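Diaminopropionate ammonia-lyase (Escherichia coli, PDB 4D9K) catalyses the pyridoxal 5'-phosphate-dependent alpha,beta-elimination of both L- and D-2,3-diaminopropionate to pyruvate and ammonia, working as a homodimer. Local coordinates at residues A[33-38]-A[98-103]; A[40-45]-A[69-74]; A[74-79]-A[374-379]; A[331-336]-A[384-389]. All coordinates share one frame; numbering follows the deposited sequence.

Interaction 1. Residues A[33-38]-A[98-103]; sequences RQFHQK and ETLSFE
Lys38, in the loop after helix 26-36, reaches across to the turn that leads into helix 102-106. Its CB rests 4.0 Å from Phe102 CE2. Farther out the chain is extended: CD passes 3.8 Å from the carbonyl O of Leu100, CE comes 3.6 Å from Glu98 O, and NZ closes on that same Glu98 O at 2.7 Å. This hydrogen bond comes from above the carbonyl plane, with a C=O...N angle of 96°. Beside the lysine, Phe35 CE1 meets Phe102 CE1 at 3.8 Å, the two side chains crossing at about a right angle, and Leu100 CD2 sits at the edge of the Phe35 ring, 4.0 Å from CE1. The backbone O of Lys38 faces the edge of the Phe102 ring, 3.4 Å from CE2. Ser101 N-caps the following helix through His104 N. The chemistry is thus a hydrogen bond from an ammonium group to a main-chain carbonyl beside aromatic and aliphatic packing, consistent with a join between helix 26-36 and the start of helix 102-106, away from the catalytic residues.

Interaction 2. Residues A[40-45]-A[69-74]; sequences AGYRPT and KRFGLN
Phe71 and Tyr42 carry the apolar part: Phe71 CZ lies 4.0 Å from Tyr42 CB at the edge of the tyrosine ring, while Phe71 CE2 is 3.5 Å from Gly41 C. A CB on Gly41 would point at the phenylalanine and, at its backbone angles, also press on the carbonyl before it. Among flat groups, the Arg70 guanidinium runs alongside the Tyr42 ring with planes 20° apart, and Thr45 CG2 covers one guanidinium face, 3.8 Å from Arg70 CZ. Bends at chi2 (99°) and chi3 (-104°) fold the arginine back to this place. The type II' turn from Arg70 to Leu73 belongs to the loop joining strand 61-66 to helix 78-93, the helix that follows the cofactor lysine. Salt bridges take Arg70 NH2 to Glu212 and NH1 to Glu67, which also accepts from Thr45 OG1. An alanine at Arg70 is likely to leave the carboxylates of Glu67 and Glu212 without this cationic partner. One water lies 2.8 Å from Arg43 O and 3.0 Å from Arg70 NH2; another links Phe71 N to Gly41 O, the latter bond weak.

Interaction 3. Residues A[74-79]-A[374-379]; sequences NAFKML and ISTEGD. With PO4 (phosphate ion), chain E.
Asn74 O accepts the N-H of Gly378 at 2.8 Å with an N-H...O angle of 169°, and Phe76 N donates to Thr376 O at 3.1 Å. These two bonds flank Ala75 and Glu377, whose CA atoms are 4.1 Å apart in a single antiparallel beta bridge. The Asn74 side chain adds a third bond: ND2 donates to Asp379 OD1 at 3.2 Å, within the asparagine's amide plane but from above the carboxylate plane, the two planes standing 89° apart. A water spans Asn74 OD1 and Asp379 OD1, so the amide is held at both ends. With an alanine in place of Asn74, Asp379 OD1 is likely to lose this amide partner and the bridging water one of its acceptors. Gly378 fits here because a CB on it would clash with Asn74 OD1. A chi1 of 80° sets Phe76 alongside Thr376, with Phe76 CD1 3.6 Å from Thr376 CB.

Farther out, Lys77 CG packs over one face of that ring, and Lys77 NZ makes a weak bond of 3.5 Å to O1 of a phosphate ion that Gly234 N and Met236 N also bind. The Glu377 carboxylate leads away from this contact, to Thr380 and Asn122. Lys77, which forms the pyridoxal phosphate adduct in the holoenzyme, carries no cofactor in this crystal; the backbone bonds beside it are consistent with fixing the loop that presents its amine.

Interaction 4. Residues A[331-336]-A[384-389]; sequences DPRIIS and HYREVV
Tyr385 has the most surface buried here, and Ile335 packs on its ring. Ile335 CG2 sits over one face of the tyrosine, 4.0 Å from the ring centroid and 26° off the normal, a CH-pi contact whose closest atom is CZ at 3.6 Å. The opposite face is covered by Val389 CG1 from the next helical turn, so the ring is held between the two aliphatic groups. A chi1 of -177° turns the ring of Tyr385 away from its own backbone N and out to the loop, where Ser336 O meets the ring edge, 3.2 Å from CE1. The hydroxyl donates to a water 2.7 Å from Tyr385 OH; that water donates a hydrogen bond to Ile334 O and accepts one from Ser336 N, at 2.8 Å in each case. Tyr385 OH also accepts from Asn326 ND2 of the second subunit.

Arg386 and Arg333 bring like charges near, their NH2 atoms 4.2 Å apart with planes turned 51°. A water between them accepts from Arg333 NH2 and, weakly, from Arg386 NH2. Their stronger partners lie in the second subunit: Asn326 OD1 for Arg333 and Pro327 O for Arg386, so this contact forms part of the dimer interface. Helix 382-391 thus packs against the loop that follows helix 314-325, Met321 of that helix touching Tyr385, while Ile334 turns to strand 61-66 and Ser336 OG is hydrogen-bonded to Ser375 OG at the end of strand 370-375.

In the fold
Interactions 2 and 3 share Asn74, and their centres are about 10 Å apart. The centres of interactions 1 and 2, which touch through Arg33 and Tyr42, are about 15 Å apart; those of interactions 3 and 4, which touch through Asp379 and Ile335, about 14 Å. Centres 1 and 4 are about 33 Å apart, without touching. Along the chain, interaction 2 falls between the two segments of interaction 1; interaction 3 crosses both interaction 1 and interaction 4. Strands 61-66 and 370-375 are neighbours in the mixed sheet, and the loops leaving them meet in interaction 3. In this tryptophan synthase beta-like (fold type II) enzyme the series therefore runs from a peripheral helix, past the cofactor lysine, to the dimer interface.

Interaction 1. Residues A[33-38]-A[98-103]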
loop_
_atom_site.group_PDB
_atom_site.type_symbol
_atom_site.label_atom_id
_atom_site.label_comp_id
_atom_site.label_asym_id
_atom_site.label_seq_id
_atom_site.Cartn_x
_atom_site.Cartn_y
_atom_site.Cartn_z
ATOM N N ARG A 33 1.611 13.091 30.111
ATOM C CA ARG A 33 0.966 11.809 29.878
ATOM C C ARG A 33 -0.170 11.558 30.873
ATOM O O ARG A 33 -1.214 11.023 30.494
ATOM C CB ARG A 33 1.979 10.662 29.913
ATOM C CG ARG A 33 1.396 9.348 29.423
ATOM C CD ARG A 33 2.410 8.222 29.437
ATOM N NE ARG A 33 1.801 6.937 29.091
ATOM C CZ ARG A 33 2.480 5.806 28.914
ATOM N NH1 ARG A 33 3.801 5.789 29.039
ATOM N NH2 ARG A 33 1.840 4.686 28.603
ATOM N N GLN A 34 0.032 11.957 32.130
ATOM C CA GLN A 34 -0.977 11.777 33.181
ATOM C C GLN A 34 -2.223 12.626 32.946
ATOM O O GLN A 34 -3.319 12.254 33.368
ATOM C CB GLN A 34 -0.385 12.034 34.570
ATOM C CG GLN A 34 0.379 10.837 35.125
ATOM C CD GLN A 34 1.500 11.222 36.078
ATOM O OE1 GLN A 34 1.311 12.036 36.981
ATOM N NE2 GLN A 34 2.676 10.625 35.886
ATOM N N PHE A 35 -2.050 13.759 32.266
ATOM C CA PHE A 35 -3.184 14.533 31.773
ATOM C C PHE A 35 -3.917 13.767 30.673
ATOM O O PHE A 35 -5.138 13.628 30.722
ATOM C CB PHE A 35 -2.747 15.911 31.260
ATOM C CG PHE A 35 -3.763 16.574 30.368
ATOM C CD1 PHE A 35 -4.935 17.114 30.901
ATOM C CD2 PHE A 35 -3.557 16.652 28.992
ATOM C CE1 PHE A 35 -5.878 17.714 30.075
ATOM C CE2 PHE A 35 -4.496 17.255 28.164
ATOM C CZ PHE A 35 -5.657 17.784 28.704
ATOM N N HIS A 36 -3.165 13.276 29.686
ATOM C CA HIS A 36 -3.754 12.595 28.533
ATOM C C HIS A 36 -4.499 11.346 28.898
ATOM O O HIS A 36 -5.507 11.021 28.270
ATOM C CB HIS A 36 -2.709 12.321 27.457
ATOM C CG HIS A 36 -2.242 13.565 26.746
ATOM N ND1 HIS A 36 -0.999 14.058 26.893
ATOM C CD2 HIS A 36 -2.910 14.430 25.885
ATOM C CE1 HIS A 36 -0.874 15.177 26.162
ATOM N NE2 HIS A 36 -2.046 15.405 25.545
ATOM N N GLN A 37 -4.020 10.655 29.932
ATOM C CA GLN A 37 -4.646 9.430 30.436
ATOM C C GLN A 37 -6.052 9.661 30.998
ATOM O O GLN A 37 -6.840 8.720 31.109
ATOM C CB GLN A 37 -3.746 8.759 31.484
ATOM C CG GLN A 37 -2.532 8.062 30.880
ATOM C CD GLN A 37 -1.499 7.621 31.903
ATOM O OE1 GLN A 37 -1.453 8.125 33.026
ATOM N NE2 GLN A 37 -0.649 6.683 31.508
ATOM N N LYS A 38 -6.359 10.913 31.332
ATOM C CA LYS A 38 -7.667 11.299 31.865
ATOM C C LYS A 38 -8.715 11.536 30.783
ATOM O O LYS A 38 -9.917 11.498 31.061
ATOM C CB LYS A 38 -7.541 12.554 32.727
ATOM C CG LYS A 38 -6.697 12.370 33.973
ATOM C CD LYS A 38 -6.434 13.701 34.640
ATOM C CE LYS A 38 -5.538 13.526 35.848
ATOM N NZ LYS A 38 -5.107 14.855 36.346
ATOM N N GLU A 98 -2.619 18.100 37.983
ATOM C CA GLU A 98 -2.512 16.725 38.476
ATOM C C GLU A 98 -3.862 16.124 38.847
ATOM O O GLU A 98 -4.030 14.905 38.809
ATOM C CB GLU A 98 -1.586 16.652 39.697
ATOM C CG GLU A 98 -0.114 16.925 39.415
ATOM C CD GLU A 98 0.251 18.401 39.473
ATOM O OE1 GLU A 98 -0.647 19.244 39.688
ATOM O OE2 GLU A 98 1.450 18.719 39.305
ATOM N N THR A 99 -4.815 16.983 39.200
ATOM C CA THR A 99 -6.111 16.544 39.725
ATOM C C THR A 99 -7.294 17.071 38.912
ATOM O O THR A 99 -8.427 17.110 39.407
ATOM C CB THR A 99 -6.293 16.990 41.190
ATOM O OG1 THR A 99 -6.054 18.401 41.294
ATOM C CG2 THR A 99 -5.335 16.241 42.118
ATOM N N LEU A 100 -7.032 17.468 37.668
ATOM C CA LEU A 100 -8.049 18.098 36.831
ATOM C C LEU A 100 -9.220 17.171 36.532
ATOM O O LEU A 100 -9.033 16.041 36.067
ATOM C CB LEU A 100 -7.441 18.634 35.528
ATOM C CG LEU A 100 -8.389 19.219 34.468
ATOM C CD1 LEU A 100 -9.165 20.425 34.983
ATOM C CD2 LEU A 100 -7.605 19.579 33.215
ATOM N N SER A 101 -10.420 17.666 36.823
ATOM C CA SER A 101 -11.663 17.007 36.453
ATOM C C SER A 101 -12.316 17.822 35.346
ATOM O O SER A 101 -12.603 19.011 35.527
ATOM C CB SER A 101 -12.604 16.901 37.658
ATOM O OG SER A 101 -13.934 16.615 37.254
ATOM N N PHE A 102 -12.539 17.180 34.201
ATOM C CA PHE A 102 -13.172 17.832 33.058
ATOM C C PHE A 102 -14.599 18.248 33.395
ATOM O O PHE A 102 -15.061 19.310 32.973
ATOM C CB PHE A 102 -13.168 16.916 31.826
ATOM C CG PHE A 102 -11.792 16.542 31.348
ATOM C CD1 PHE A 102 -10.869 17.519 30.997
ATOM C CD2 PHE A 102 -11.426 15.208 31.233
ATOM C CE1 PHE A 102 -9.600 17.173 30.550
ATOM C CE2 PHE A 102 -10.160 14.854 30.785
ATOM C CZ PHE A 102 -9.244 15.838 30.445
ATOM N N GLU A 103 -15.280 17.403 34.163
ATOM C CA GLU A 103 -16.641 17.670 34.616
ATOM C C GLU A 103 -16.726 18.905 35.514
ATOM O O GLU A 103 -17.671 19.685 35.412
ATOM C CB GLU A 103 -17.223 16.441 35.322
ATOM C CG GLU A 103 -17.617 15.314 34.376
ATOM C CD GLU A 103 -18.695 15.730 33.388
ATOM O OE1 GLU A 103 -18.425 15.696 32.170
ATOM O OE2 GLU A 103 -19.805 16.106 33.826
#

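Interaction 2. Residues A[40-45]-A[69-74]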
loop_
_atom_site.group_PDB
_atom_site.type_symbol
_atom_site.label_atom_id
_atom_site.label_comp_id
_atom_site.label_asym_id
_atom_site.label_seq_id
_atom_site.Cartn_x
_atom_site.Cartn_y
_atom_site.Cartn_z
ATOM N N ALA A 40 -11.102 10.592 27.989
ATOM C CA ALA A 40 -11.794 9.374 27.581
ATOM C C ALA A 40 -11.360 8.955 26.178
ATOM O O ALA A 40 -11.408 9.749 25.236
ATOM C CB ALA A 40 -13.301 9.568 27.646
ATOM N N GLY A 41 -10.913 7.710 26.059
ATOM C CA GLY A 41 -10.458 7.173 24.783
ATOM C C GLY A 41 -8.947 7.111 24.650
ATOM O O GLY A 41 -8.431 6.682 23.609
ATOM N N TYR A 42 -8.231 7.536 25.694
ATOM C CA TYR A 42 -6.771 7.477 25.674
ATOM C C TYR A 42 -6.282 6.044 25.521
ATOM O O TYR A 42 -6.811 5.121 26.142
ATOM C CB TYR A 42 -6.136 8.119 26.916
ATOM C CG TYR A 42 -4.625 7.914 26.991
ATOM C CD1 TYR A 42 -3.744 8.775 26.328
ATOM C CD2 TYR A 42 -4.083 6.842 27.702
ATOM C CE1 TYR A 42 -2.368 8.578 26.387
ATOM C CE2 TYR A 42 -2.715 6.631 27.757
ATOM C CZ TYR A 42 -1.858 7.500 27.109
ATOM O OH TYR A 42 -0.500 7.284 27.188
ATOM N N ARG A 43 -5.270 5.885 24.679
ATOM C CA ARG A 43 -4.603 4.616 24.472
ATOM C C ARG A 43 -3.253 4.934 23.849
ATOM O O ARG A 43 -3.191 5.697 22.881
ATOM C CB ARG A 43 -5.413 3.732 23.523
ATOM C CG ARG A 43 -5.185 2.242 23.716
ATOM C CD ARG A 43 -5.540 1.440 22.470
ATOM N NE ARG A 43 -6.764 1.913 21.817
ATOM C CZ ARG A 43 -7.311 1.355 20.736
ATOM N NH1 ARG A 43 -6.754 0.287 20.171
ATOM N NH2 ARG A 43 -8.424 1.864 20.220
ATOM N N PRO A 44 -2.162 4.369 24.405
ATOM C CA PRO A 44 -0.877 4.556 23.743
ATOM C C PRO A 44 -0.972 4.133 22.280
ATOM O O PRO A 44 -1.566 3.100 21.972
ATOM C CB PRO A 44 0.058 3.623 24.519
ATOM C CG PRO A 44 -0.550 3.525 25.874
ATOM C CD PRO A 44 -2.039 3.607 25.661
ATOM N N THR A 45 -0.432 4.956 21.386
ATOM C CA THR A 45 -0.403 4.627 19.966
ATOM C C THR A 45 0.537 3.450 19.728
ATOM O O THR A 45 1.531 3.302 20.447
ATOM C CB THR A 45 0.033 5.823 19.107
ATOM O OG1 THR A 45 1.211 6.403 19.670
ATOM C CG2 THR A 45 -1.085 6.879 19.044
ATOM N N LYS A 69 -3.107 6.972 15.052
ATOM C CA LYS A 69 -4.099 6.392 15.963
ATOM C C LYS A 69 -4.341 7.270 17.196
ATOM O O LYS A 69 -4.908 6.802 18.187
ATOM C CB LYS A 69 -3.690 4.977 16.408
ATOM C CG LYS A 69 -3.295 4.021 15.286
ATOM C CD LYS A 69 -4.467 3.670 14.382
ATOM C CE LYS A 69 -4.008 2.801 13.222
ATOM N NZ LYS A 69 -5.027 2.765 12.136
ATOM N N ARG A 70 -3.905 8.529 17.138
ATOM C CA ARG A 70 -4.044 9.444 18.268
ATOM C C ARG A 70 -5.459 9.999 18.352
ATOM O O ARG A 70 -5.790 10.983 17.677
ATOM C CB ARG A 70 -3.044 10.592 18.169
ATOM C CG ARG A 70 -2.873 11.377 19.456
ATOM C CD ARG A 70 -1.628 10.920 20.188
ATOM N NE ARG A 70 -1.892 10.070 21.338
ATOM C CZ ARG A 70 -0.973 9.320 21.946
ATOM N NH1 ARG A 70 0.278 9.286 21.509
ATOM N NH2 ARG A 70 -1.316 8.598 23.006
ATOM N N PHE A 71 -6.274 9.370 19.201
ATOM C CA PHE A 71 -7.719 9.618 19.264
ATOM C C PHE A 71 -8.298 9.543 17.851
ATOM O O PHE A 71 -7.991 8.595 17.123
ATOM C CB PHE A 71 -8.031 10.927 20.008
ATOM C CG PHE A 71 -7.581 10.918 21.448
ATOM C CD1 PHE A 71 -6.310 11.374 21.803
ATOM C CD2 PHE A 71 -8.414 10.420 22.449
ATOM C CE1 PHE A 71 -5.890 11.348 23.126
ATOM C CE2 PHE A 71 -7.998 10.395 23.771
ATOM C CZ PHE A 71 -6.736 10.861 24.112
ATOM N N GLY A 72 -9.106 10.520 17.449
ATOM C CA GLY A 72 -9.636 10.533 16.079
ATOM C C GLY A 72 -8.930 11.517 15.158
ATOM O O GLY A 72 -9.407 11.801 14.054
ATOM N N LEU A 73 -7.781 12.019 15.604
ATOM C CA LEU A 73 -7.134 13.175 14.984
ATOM C C LEU A 73 -6.301 12.847 13.740
ATOM O O LEU A 73 -6.033 13.734 12.922
ATOM C CB LEU A 73 -6.284 13.924 16.022
ATOM C CG LEU A 73 -6.894 14.887 17.065
ATOM C CD1 LEU A 73 -7.421 16.160 16.411
ATOM C CD2 LEU A 73 -7.962 14.247 17.946
ATOM N N ASN A 74 -5.891 11.585 13.603
ATOM C CA ASN A 74 -5.050 11.139 12.482
ATOM C C ASN A 74 -3.664 11.806 12.490
ATOM O O ASN A 74 -2.969 11.840 11.470
ATOM C CB ASN A 74 -5.768 11.364 11.135
ATOM C CG ASN A 74 -5.351 10.369 10.064
ATOM O OD1 ASN A 74 -4.769 9.322 10.357
ATOM N ND2 ASN A 74 -5.653 10.691 8.812
HETATM O O HOH W 1 -6.364 7.155 20.987
HETATM O O HOH W 2 -4.226 8.222 22.464
#

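Interaction 3. Residues A[74-79]-A[374-379]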
loop_
_atom_site.group_PDB
_atom_site.type_symbol
_atom_site.label_atom_id
_atom_site.label_comp_id
_atom_site.label_asym_id
_atom_site.label_seq_id
_atom_site.Cartn_x
_atom_site.Cartn_y
_atom_site.Cartn_z
ATOM N N ASN A 74 -5.891 11.585 13.603
ATOM C CA ASN A 74 -5.050 11.139 12.482
ATOM C C ASN A 74 -3.664 11.806 12.490
ATOM O O ASN A 74 -2.969 11.840 11.470
ATOM C CB ASN A 74 -5.768 11.364 11.135
ATOM C CG ASN A 74 -5.351 10.369 10.064
ATOM O OD1 ASN A 74 -4.769 9.322 10.357
ATOM N ND2 ASN A 74 -5.653 10.691 8.812
ATOM N N ALA A 75 -3.278 12.327 13.654
ATOM C CA ALA A 75 -2.008 13.032 13.847
ATOM C C ALA A 75 -1.728 13.209 15.337
ATOM O O ALA A 75 -2.637 13.102 16.161
ATOM C CB ALA A 75 -2.023 14.386 13.139
ATOM N N PHE A 76 -0.472 13.498 15.670
ATOM C CA PHE A 76 -0.013 13.542 17.058
ATOM C C PHE A 76 -0.310 14.857 17.778
ATOM O O PHE A 76 -0.292 14.905 19.009
ATOM C CB PHE A 76 1.502 13.278 17.116
ATOM C CG PHE A 76 2.340 14.476 16.774
ATOM C CD1 PHE A 76 2.496 14.880 15.452
ATOM C CD2 PHE A 76 2.962 15.213 17.775
ATOM C CE1 PHE A 76 3.260 15.990 15.130
ATOM C CE2 PHE A 76 3.726 16.325 17.460
ATOM C CZ PHE A 76 3.873 16.717 16.137
ATOM N N LYS A 77 -0.575 15.915 17.016
ATOM C CA LYS A 77 -0.480 17.289 17.538
ATOM C C LYS A 77 -1.360 17.657 18.741
ATOM O O LYS A 77 -1.032 18.598 19.464
ATOM C CB LYS A 77 -0.615 18.326 16.413
ATOM C CG LYS A 77 0.492 18.212 15.388
ATOM C CD LYS A 77 0.991 19.564 14.925
ATOM C CE LYS A 77 2.184 19.407 13.997
ATOM N NZ LYS A 77 2.451 20.669 13.257
ATOM N N MET A 78 -2.449 16.920 18.975
ATOM C CA MET A 78 -3.292 17.180 20.156
ATOM C C MET A 78 -2.535 17.012 21.477
ATOM O O MET A 78 -2.872 17.654 22.470
ATOM C CB MET A 78 -4.595 16.355 20.147
ATOM C CG MET A 78 -4.444 14.838 20.218
ATOM S SD MET A 78 -3.941 14.186 21.823
ATOM C CE MET A 78 -5.259 14.788 22.882
ATOM N N LEU A 79 -1.504 16.164 21.474
ATOM C CA LEU A 79 -0.690 15.934 22.665
ATOM C C LEU A 79 -0.150 17.235 23.250
ATOM O O LEU A 79 -0.096 17.399 24.469
ATOM C CB LEU A 79 0.465 14.969 22.373
ATOM C CG LEU A 79 0.113 13.508 22.098
ATOM C CD1 LEU A 79 1.351 12.760 21.625
ATOM C CD2 LEU A 79 -0.502 12.833 23.324
ATOM N N ILE A 374 9.109 7.918 13.817
ATOM C CA ILE A 374 7.828 8.460 14.269
ATOM C C ILE A 374 6.982 8.866 13.062
ATOM O O ILE A 374 7.354 9.774 12.313
ATOM C CB ILE A 374 8.003 9.708 15.179
ATOM C CG1 ILE A 374 9.098 9.512 16.251
ATOM C CG2 ILE A 374 6.661 10.160 15.750
ATOM C CD1 ILE A 374 8.873 8.407 17.277
ATOM N N SER A 375 5.856 8.183 12.874
ATOM C CA SER A 375 4.900 8.561 11.845
ATOM C C SER A 375 3.903 9.533 12.465
ATOM O O SER A 375 2.908 9.129 13.079
ATOM C CB SER A 375 4.199 7.344 11.239
ATOM O OG SER A 375 3.316 7.758 10.204
ATOM N N THR A 376 4.209 10.816 12.315
ATOM C CA THR A 376 3.501 11.895 12.993
ATOM C C THR A 376 2.061 12.102 12.530
ATOM O O THR A 376 1.252 12.667 13.266
ATOM C CB THR A 376 4.234 13.228 12.792
ATOM O OG1 THR A 376 4.567 13.373 11.407
ATOM C CG2 THR A 376 5.495 13.274 13.630
ATOM N N GLU A 377 1.749 11.674 11.310
ATOM C CA GLU A 377 0.405 11.858 10.763
ATOM C C GLU A 377 0.022 10.740 9.807
ATOM O O GLU A 377 0.880 10.161 9.142
ATOM C CB GLU A 377 0.263 13.229 10.072
ATOM C CG GLU A 377 1.174 13.437 8.866
ATOM C CD GLU A 377 0.694 14.522 7.912
ATOM O OE1 GLU A 377 -0.273 15.254 8.233
ATOM O OE2 GLU A 377 1.295 14.644 6.822
ATOM N N GLY A 378 -1.271 10.433 9.755
ATOM C CA GLY A 378 -1.806 9.531 8.744
ATOM C C GLY A 378 -2.221 10.294 7.499
ATOM O O GLY A 378 -1.673 11.363 7.195
ATOM N N ASP A 379 -3.200 9.747 6.786
ATOM C CA ASP A 379 -3.660 10.329 5.542
ATOM C C ASP A 379 -4.597 11.516 5.813
ATOM O O ASP A 379 -5.800 11.443 5.571
ATOM C CB ASP A 379 -4.313 9.264 4.640
ATOM C CG ASP A 379 -5.505 8.576 5.294
ATOM O OD1 ASP A 379 -5.548 8.466 6.546
ATOM O OD2 ASP A 379 -6.396 8.128 4.538
HETATM P P PO4 E . 6.742 20.118 14.395
HETATM O O1 PO4 E . 5.845 21.128 13.714
HETATM O O2 PO4 E . 6.740 20.281 15.886
HETATM O O3 PO4 E . 8.148 20.334 13.909
HETATM O O4 PO4 E . 6.254 18.729 14.056
HETATM O O HOH W 3 -4.799 6.762 8.765
#

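Interaction 4. Residues A[331-336]-A[384-389]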
loop_
_atom_site.group_PDB
_atom_site.type_symbol
_atom_site.label_atom_id
_atom_site.label_comp_id
_atom_site.label_asym_id
_atom_site.label_seq_id
_atom_site.Cartn_x
_atom_site.Cartn_y
_atom_site.Cartn_z
ATOM N N ASP A 331 5.151 -7.722 7.390
ATOM C CA ASP A 331 5.093 -6.525 8.226
ATOM C C ASP A 331 3.680 -5.927 8.261
ATOM O O ASP A 331 2.913 -6.101 7.305
ATOM C CB ASP A 331 6.092 -5.480 7.736
ATOM C CG ASP A 331 7.526 -5.837 8.075
ATOM O OD1 ASP A 331 7.738 -6.799 8.840
ATOM O OD2 ASP A 331 8.443 -5.151 7.575
ATOM N N PRO A 332 3.328 -5.247 9.374
ATOM C CA PRO A 332 2.029 -4.602 9.464
ATOM C C PRO A 332 2.030 -3.336 8.615
ATOM O O PRO A 332 3.088 -2.746 8.392
ATOM C CB PRO A 332 1.908 -4.255 10.945
ATOM C CG PRO A 332 3.315 -4.079 11.402
ATOM C CD PRO A 332 4.145 -5.017 10.581
ATOM N N ARG A 333 0.848 -2.949 8.152
ATOM C CA ARG A 333 0.655 -1.808 7.259
ATOM C C ARG A 333 0.333 -0.549 8.060
ATOM O O ARG A 333 -0.427 -0.602 9.037
ATOM C CB ARG A 333 -0.479 -2.130 6.277
ATOM C CG ARG A 333 -0.928 -0.992 5.374
ATOM C CD ARG A 333 -1.850 -1.508 4.278
ATOM N NE ARG A 333 -2.630 -0.420 3.682
ATOM C CZ ARG A 333 -3.930 -0.234 3.888
ATOM N NH1 ARG A 333 -4.614 -1.082 4.649
ATOM N NH2 ARG A 333 -4.549 0.786 3.317
ATOM N N ILE A 334 0.911 0.575 7.628
ATOM C CA ILE A 334 0.791 1.866 8.304
ATOM C C ILE A 334 0.421 2.971 7.287
ATOM O O ILE A 334 1.044 3.095 6.231
ATOM C CB ILE A 334 2.092 2.200 9.069
ATOM C CG1 ILE A 334 2.363 1.132 10.145
ATOM C CG2 ILE A 334 2.045 3.572 9.724
ATOM C CD1 ILE A 334 3.686 1.302 10.851
ATOM N N ILE A 335 -0.603 3.752 7.608
ATOM C CA ILE A 335 -1.026 4.854 6.741
ATOM C C ILE A 335 -0.358 6.115 7.243
ATOM O O ILE A 335 -0.673 6.605 8.326
ATOM C CB ILE A 335 -2.550 5.041 6.732
ATOM C CG1 ILE A 335 -3.261 3.730 6.388
ATOM C CG2 ILE A 335 -2.951 6.167 5.773
ATOM C CD1 ILE A 335 -4.772 3.886 6.376
ATOM N N SER A 336 0.585 6.615 6.452
ATOM C CA SER A 336 1.437 7.721 6.848
ATOM C C SER A 336 1.387 8.829 5.804
ATOM O O SER A 336 1.645 8.585 4.623
ATOM C CB SER A 336 2.869 7.209 7.006
ATOM O OG SER A 336 3.687 8.129 7.703
ATOM N N HIS A 384 -4.043 13.815 -1.730
ATOM C CA HIS A 384 -2.593 13.725 -1.864
ATOM C C HIS A 384 -2.073 12.333 -1.519
ATOM O O HIS A 384 -1.248 11.778 -2.249
ATOM C CB HIS A 384 -1.930 14.813 -1.020
ATOM C CG HIS A 384 -0.427 14.740 -1.000
ATOM N ND1 HIS A 384 0.334 15.307 -1.945
ATOM C CD2 HIS A 384 0.447 14.115 -0.105
ATOM C CE1 HIS A 384 1.634 15.069 -1.678
ATOM N NE2 HIS A 384 1.701 14.337 -0.551
ATOM N N TYR A 385 -2.578 11.742 -0.438
ATOM C CA TYR A 385 -2.140 10.391 -0.036
ATOM C C TYR A 385 -2.317 9.356 -1.160
ATOM O O TYR A 385 -1.382 8.623 -1.489
ATOM C CB TYR A 385 -2.839 9.919 1.246
ATOM C CG TYR A 385 -2.347 8.560 1.714
ATOM C CD1 TYR A 385 -1.177 8.444 2.461
ATOM C CD2 TYR A 385 -3.032 7.391 1.379
ATOM C CE1 TYR A 385 -0.709 7.196 2.883
ATOM C CE2 TYR A 385 -2.575 6.144 1.784
ATOM C CZ TYR A 385 -1.418 6.052 2.535
ATOM O OH TYR A 385 -0.964 4.827 2.931
ATOM N N ARG A 386 -3.510 9.314 -1.755
ATOM C CA ARG A 386 -3.807 8.354 -2.825
ATOM C C ARG A 386 -3.162 8.722 -4.160
ATOM O O ARG A 386 -3.033 7.879 -5.044
ATOM C CB ARG A 386 -5.322 8.146 -2.984
ATOM C CG ARG A 386 -6.003 7.593 -1.742
ATOM C CD ARG A 386 -5.566 6.169 -1.429
ATOM N NE ARG A 386 -5.961 5.771 -0.080
ATOM C CZ ARG A 386 -5.760 4.564 0.442
ATOM N NH1 ARG A 386 -5.166 3.617 -0.270
ATOM N NH2 ARG A 386 -6.154 4.306 1.686
ATOM N N GLU A 387 -2.782 9.987 -4.315
ATOM C CA GLU A 387 -2.018 10.400 -5.485
ATOM C C GLU A 387 -0.606 9.804 -5.376
ATOM O O GLU A 387 -0.095 9.198 -6.318
ATOM C CB GLU A 387 -1.994 11.923 -5.608
ATOM C CG GLU A 387 -3.196 12.477 -6.363
ATOM C CD GLU A 387 -3.471 13.950 -6.119
ATOM O OE1 GLU A 387 -2.604 14.682 -5.589
ATOM O OE2 GLU A 387 -4.581 14.387 -6.475
ATOM N N VAL A 388 -0.004 9.952 -4.204
ATOM C CA VAL A 388 1.290 9.342 -3.924
ATOM C C VAL A 388 1.232 7.819 -4.046
ATOM O O VAL A 388 1.899 7.244 -4.900
ATOM C CB VAL A 388 1.830 9.763 -2.536
ATOM C CG1 VAL A 388 3.110 9.005 -2.190
ATOM C CG2 VAL A 388 2.079 11.263 -2.501
ATOM N N VAL A 389 0.415 7.177 -3.212
ATOM C CA VAL A 389 0.452 5.713 -3.080
ATOM C C VAL A 389 -0.219 4.957 -4.234
ATOM O O VAL A 389 0.142 3.811 -4.500
ATOM C CB VAL A 389 -0.075 5.207 -1.705
ATOM C CG1 VAL A 389 0.509 6.020 -0.558
ATOM C CG2 VAL A 389 -1.597 5.188 -1.642
HETATM O O HOH W 4 -6.870 2.586 4.389
HETATM O O HOH W 5 1.365 5.060 4.279
#